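Local coordinates for putative uncharacterized protein Ta0848 (Thermoplasma acidophilum, PDB 4MMN), which probably reduces free methionine-R-sulfoxide to methionine, as a type II free methionine-R-sulfoxide reductase built on a GAF domain, at residues H35-L40 with H50-L55; I92-R97 with M123-A128. One frame throughout, in Å; residues are numbered along the deposited sequence.

Both contacts involve the same six-stranded antiparallel sheet, and all four segments belong to the GAF domain. Contact 1 comes first along the chain and is complete before contact 2 begins. It pairs strand 37-44 with strand 52-53 at one edge of the sheet, whereas contact 2 packs helix 118-136 on strand 90-98, three strands along from 37-44 in the order of the sheet. Their centres lie about 18 Å apart on opposite sides of the chain's centre, and their nearest atoms are about 7 Å apart without touching. Contact 1 therefore closes one edge of the sheet through backbone bonds, while contact 2 joins the sheet to a long helix through buried apolar side chains.

Contact 1: residues H35-L40 with H50-L55; sequences HGKLKL and HVEINL
Residues 35-40 and 50-55 form an antiparallel backbone pairing at the edge of the sheet, where the short strand 52-53 lies along strand 37-44. Leu38 and Ile53 make the hydrogen-bonded pair: Ile53 N donates to Leu38 O at 2.8 Å, and the return bond from Leu38 N to Ile53 O is weak. Two residues on, Leu40 N donates to Val51 O at 2.8 Å, and Lys39 with Glu52 forms the non-hydrogen-bonded pair in between.

The two faces differ sharply. On the buried one, CB of Leu38 meets CB of Ile53 at 3.9 Å, and Leu38 CD1 touches Leu55 CD1 at 4.0 Å; Ile53 and Leu55 also pack on helix 58-65. On the other, Glu52 lays its carboxylate beside two extended lysines, one oxygen toward each. With CG anti to the backbone N (chi1 176°), its chain runs alongside Lys39, so that Glu52 OE1 lies 3.7 Å from Lys39 CE, whereas Lys37 passes obliquely by OE2. Neither lysine makes a salt bridge to it: Lys37 NZ stays 4.2 Å from Glu52 OE2, close enough for a probable electrostatic attraction. Next to the last backbone bond, Leu40 CB packs against Val51 CG1. With strand 27-34 on the other side of 37-44, the arrangement is a beta hairpin at the margin of a GAF-domain antiparallel sheet.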
loop_
_atom_site.group_PDB
_atom_site.type_symbol
_atom_site.label_atom_id
_atom_site.label_comp_id
_atom_site.label_asym_id
_atom_site.label_seq_id
_atom_site.Cartn_x
_atom_site.Cartn_y
_atom_site.Cartn_z
ATOM N N HIS A 35 6.503 20.746 1.295
ATOM C CA HIS A 35 7.083 22.087 1.247
ATOM C C HIS A 35 8.470 22.128 1.869
ATOM O O HIS A 35 8.765 23.005 2.670
ATOM C CB HIS A 35 6.188 23.121 1.938
ATOM C CG HIS A 35 4.873 23.343 1.254
ATOM N ND1 HIS A 35 3.670 22.989 1.822
ATOM C CD2 HIS A 35 4.582 23.859 0.035
ATOM C CE1 HIS A 35 2.685 23.299 0.990
ATOM N NE2 HIS A 35 3.215 23.825 -0.101
ATOM N N GLY A 36 9.315 21.165 1.524
ATOM C CA GLY A 36 10.699 21.188 1.970
ATOM C C GLY A 36 10.907 20.830 3.427
ATOM O O GLY A 36 12.016 20.975 3.962
ATOM N N LYS A 37 9.840 20.361 4.072
ATOM C CA LYS A 37 9.916 19.939 5.463
ATOM C C LYS A 37 9.432 18.505 5.640
ATOM O O LYS A 37 8.595 18.024 4.875
ATOM C CB LYS A 37 9.110 20.899 6.331
ATOM C CG LYS A 37 9.704 22.297 6.292
ATOM C CD LYS A 37 8.886 23.340 7.047
ATOM C CE LYS A 37 9.486 24.737 6.822
ATOM N NZ LYS A 37 8.641 25.851 7.341
ATOM N N LEU A 38 9.971 17.826 6.649
ATOM C CA LEU A 38 9.558 16.467 6.968
ATOM C C LEU A 38 8.397 16.496 7.949
ATOM O O LEU A 38 8.560 16.908 9.086
ATOM C CB LEU A 38 10.725 15.684 7.551
ATOM C CG LEU A 38 11.706 15.212 6.487
ATOM C CD1 LEU A 38 13.035 14.746 7.097
ATOM C CD2 LEU A 38 11.042 14.109 5.684
ATOM N N LYS A 39 7.229 16.056 7.494
ATOM C CA LYS A 39 6.024 16.037 8.312
ATOM C C LYS A 39 5.573 14.602 8.541
ATOM O O LYS A 39 5.567 13.764 7.624
ATOM C CB LYS A 39 4.920 16.841 7.630
ATOM C CG LYS A 39 5.248 18.319 7.482
ATOM C CD LYS A 39 4.122 19.070 6.758
ATOM C CE LYS A 39 4.389 20.583 6.633
ATOM N NZ LYS A 39 3.304 21.306 5.891
ATOM N N LEU A 40 5.185 14.328 9.778
ATOM C CA LEU A 40 4.764 13.000 10.166
ATOM C C LEU A 40 3.326 12.780 9.716
ATOM O O LEU A 40 2.448 13.582 10.043
ATOM C CB LEU A 40 4.914 12.854 11.675
ATOM C CG LEU A 40 4.589 11.509 12.293
ATOM C CD1 LEU A 40 5.451 10.456 11.603
ATOM C CD2 LEU A 40 4.890 11.564 13.786
ATOM N N HIS A 50 8.315 15.558 17.807
ATOM C CA HIS A 50 8.784 16.074 16.529
ATOM C C HIS A 50 7.944 15.556 15.378
ATOM O O HIS A 50 8.340 14.649 14.654
ATOM C CB HIS A 50 10.241 15.700 16.306
ATOM C CG HIS A 50 11.184 16.396 17.230
ATOM N ND1 HIS A 50 11.590 15.850 18.427
ATOM C CD2 HIS A 50 11.795 17.602 17.137
ATOM C CE1 HIS A 50 12.420 16.686 19.028
ATOM N NE2 HIS A 50 12.561 17.757 18.266
ATOM N N VAL A 51 6.768 16.157 15.230
ATOM C CA VAL A 51 5.832 15.812 14.173
ATOM C C VAL A 51 6.242 16.534 12.893
ATOM O O VAL A 51 5.874 16.139 11.786
ATOM C CB VAL A 51 4.393 16.160 14.583
ATOM C CG1 VAL A 51 3.396 15.716 13.519
ATOM C CG2 VAL A 51 4.075 15.491 15.913
ATOM N N GLU A 52 7.002 17.610 13.055
ATOM C CA GLU A 52 7.566 18.323 11.918
ATOM C C GLU A 52 9.047 18.523 12.141
ATOM O O GLU A 52 9.463 18.849 13.243
ATOM C CB GLU A 52 6.877 19.667 11.693
ATOM C CG GLU A 52 7.520 20.489 10.571
ATOM C CD GLU A 52 6.617 21.591 10.030
ATOM O OE1 GLU A 52 5.367 21.432 10.061
ATOM O OE2 GLU A 52 7.171 22.621 9.580
ATOM N N ILE A 53 9.853 18.275 11.120
ATOM C CA ILE A 53 11.291 18.352 11.285
ATOM C C ILE A 53 11.859 19.371 10.331
ATOM O O ILE A 53 11.549 19.337 9.137
ATOM C CB ILE A 53 11.931 16.989 11.052
ATOM C CG1 ILE A 53 11.351 15.987 12.070
ATOM C CG2 ILE A 53 13.449 17.106 11.099
ATOM C CD1 ILE A 53 11.891 14.589 11.981
ATOM N N ASN A 54 12.671 20.288 10.851
ATOM C CA ASN A 54 13.330 21.278 9.995
ATOM C C ASN A 54 14.446 20.608 9.246
ATOM O O ASN A 54 15.335 20.019 9.864
ATOM C CB ASN A 54 13.859 22.440 10.812
ATOM C CG ASN A 54 12.876 22.881 11.861
ATOM O OD1 ASN A 54 11.700 23.087 11.561
ATOM N ND2 ASN A 54 13.326 22.961 13.114
ATOM N N LEU A 55 14.420 20.722 7.919
ATOM C CA LEU A 55 15.370 19.984 7.107
ATOM C C LEU A 55 16.782 20.413 7.479
ATOM O O LEU A 55 17.138 21.600 7.435
ATOM C CB LEU A 55 15.094 20.175 5.619
ATOM C CG LEU A 55 15.567 18.962 4.820
ATOM C CD1 LEU A 55 15.240 17.700 5.595
ATOM C CD2 LEU A 55 14.901 18.939 3.450
#

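Contact 2: residues I92-R97 with M123-A128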
loop_
_atom_site.group_PDB
_atom_site.type_symbol
_atom_site.label_atom_id
_atom_site.label_comp_id
_atom_site.label_asym_id
_atom_site.label_seq_id
_atom_site.Cartn_x
_atom_site.Cartn_y
_atom_site.Cartn_z
ATOM N N ILE A 92 16.900 3.732 12.382
ATOM C CA ILE A 92 17.140 3.462 10.971
ATOM C C ILE A 92 16.189 4.330 10.171
ATOM O O ILE A 92 15.005 4.452 10.491
ATOM C CB ILE A 92 16.976 1.947 10.612
ATOM C CG1 ILE A 92 17.485 1.671 9.201
ATOM C CG2 ILE A 92 15.535 1.465 10.772
ATOM C CD1 ILE A 92 17.535 0.208 8.895
ATOM N N VAL A 93 16.723 5.003 9.167
ATOM C CA VAL A 93 15.886 5.848 8.337
ATOM C C VAL A 93 16.055 5.364 6.905
ATOM O O VAL A 93 17.174 5.298 6.377
ATOM C CB VAL A 93 16.251 7.356 8.470
ATOM C CG1 VAL A 93 15.110 8.239 7.958
ATOM C CG2 VAL A 93 16.570 7.706 9.912
ATOM N N VAL A 94 14.941 4.998 6.286
ATOM C CA VAL A 94 14.965 4.456 4.938
ATOM C C VAL A 94 14.187 5.389 4.035
ATOM O O VAL A 94 13.005 5.659 4.282
ATOM C CB VAL A 94 14.372 3.042 4.880
ATOM C CG1 VAL A 94 14.334 2.547 3.459
ATOM C CG2 VAL A 94 15.173 2.110 5.759
ATOM N N PRO A 95 14.851 5.891 2.979
ATOM C CA PRO A 95 14.249 6.877 2.075
ATOM C C PRO A 95 13.130 6.292 1.243
ATOM O O PRO A 95 13.247 5.155 0.782
ATOM C CB PRO A 95 15.416 7.293 1.173
ATOM C CG PRO A 95 16.663 6.817 1.871
ATOM C CD PRO A 95 16.239 5.578 2.601
ATOM N N VAL A 96 12.062 7.060 1.060
ATOM C CA VAL A 96 11.001 6.665 0.147
ATOM C C VAL A 96 11.118 7.464 -1.157
ATOM O O VAL A 96 10.906 8.685 -1.196
ATOM C CB VAL A 96 9.625 6.873 0.765
ATOM C CG1 VAL A 96 8.541 6.745 -0.305
ATOM C CG2 VAL A 96 9.437 5.877 1.927
ATOM N N ARG A 97 11.418 6.742 -2.234
ATOM C CA ARG A 97 11.744 7.368 -3.502
ATOM C C ARG A 97 10.621 7.144 -4.495
ATOM O O ARG A 97 10.172 6.009 -4.678
ATOM C CB ARG A 97 13.060 6.809 -4.061
ATOM C CG ARG A 97 14.290 7.050 -3.206
ATOM C CD ARG A 97 15.425 6.144 -3.640
ATOM N NE ARG A 97 16.653 6.335 -2.875
ATOM C CZ ARG A 97 17.501 5.351 -2.571
ATOM N NH1 ARG A 97 17.251 4.115 -2.986
ATOM N NH2 ARG A 97 18.601 5.592 -1.858
ATOM N N MET A 123 14.860 -5.438 3.641
ATOM C CA MET A 123 13.415 -5.502 3.616
ATOM C C MET A 123 12.771 -4.132 3.581
ATOM O O MET A 123 11.867 -3.881 2.768
ATOM C CB MET A 123 12.904 -6.279 4.821
ATOM C CG MET A 123 11.395 -6.384 4.878
ATOM S SD MET A 123 10.816 -7.051 6.465
ATOM C CE MET A 123 11.196 -5.763 7.665
ATOM N N LEU A 124 13.257 -3.246 4.448
ATOM C CA LEU A 124 12.669 -1.926 4.604
ATOM C C LEU A 124 12.762 -1.163 3.303
ATOM O O LEU A 124 11.801 -0.475 2.907
ATOM C CB LEU A 124 13.354 -1.141 5.731
ATOM C CG LEU A 124 13.181 -1.632 7.185
ATOM C CD1 LEU A 124 14.108 -0.866 8.123
ATOM C CD2 LEU A 124 11.728 -1.592 7.701
ATOM N N SER A 125 13.881 -1.341 2.599
ATOM C CA SER A 125 14.058 -0.670 1.314
ATOM C C SER A 125 13.035 -1.169 0.318
ATOM O O SER A 125 12.446 -0.366 -0.412
ATOM C CB SER A 125 15.460 -0.876 0.767
ATOM O OG SER A 125 16.415 -0.651 1.779
ATOM N N SER A 126 12.791 -2.480 0.325
ATOM C CA SER A 126 11.820 -3.066 -0.576
ATOM C C SER A 126 10.482 -2.439 -0.295
ATOM O O SER A 126 9.775 -1.987 -1.199
ATOM C CB SER A 126 11.729 -4.571 -0.364
ATOM O OG SER A 126 12.995 -5.197 -0.482
ATOM N N ILE A 127 10.177 -2.340 0.988
ATOM C CA ILE A 127 8.890 -1.829 1.419
ATOM C C ILE A 127 8.703 -0.349 1.110
ATOM O O ILE A 127 7.634 0.056 0.651
ATOM C CB ILE A 127 8.715 -2.064 2.920
ATOM C CG1 ILE A 127 8.406 -3.530 3.182
ATOM C CG2 ILE A 127 7.610 -1.204 3.487
ATOM C CD1 ILE A 127 8.271 -3.843 4.645
ATOM N N ALA A 128 9.746 0.449 1.328
ATOM C CA ALA A 128 9.680 1.875 1.013
ATOM C C ALA A 128 9.295 2.029 -0.462
ATOM O O ALA A 128 8.578 2.957 -0.858
ATOM C CB ALA A 128 11.002 2.566 1.312
#
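Val94 holds CG1 anti to its backbone N (chi1 177°) and CG2 anti to the carbonyl carbon, a setting that divides its two methyls between different residues of helix 118-136. Val94 CG2 meets Leu124 CB at 3.7 Å, the two side chains crossing nearly at right angles, while CG1 lies over Ser125 CA and approaches Ala128 CB. Leu124, its CG beside the backbone N (chi1 -67°), extends CD1 tip to tip against Ile92 CD1 at 3.7 Å. At the far end the small Ala128 lets the helix come close to the strand: its CB is 3.5 Å from Pro95 O and 3.7 Å from Val96 CG2. An alanine in place of Val94 would remove both methyls and would probably open a gap between Leu124 and Ala128, with Leu124 less firmly fixed.

No hydrogen bond links the segments, and Ser125 OG is instead bonded to Glu121 O within the helix. The segment axes approach to 8.0 Å and run roughly parallel, 28° apart. Strand 90-98 is bonded to strands 101-110 and 70-72. Val93 turns away to pack against helix 58-65, while Ser126 and Ile127 touch Leu3 and Phe6 of the second subunit, so helix 118-136 lies between sheet and dimer partner.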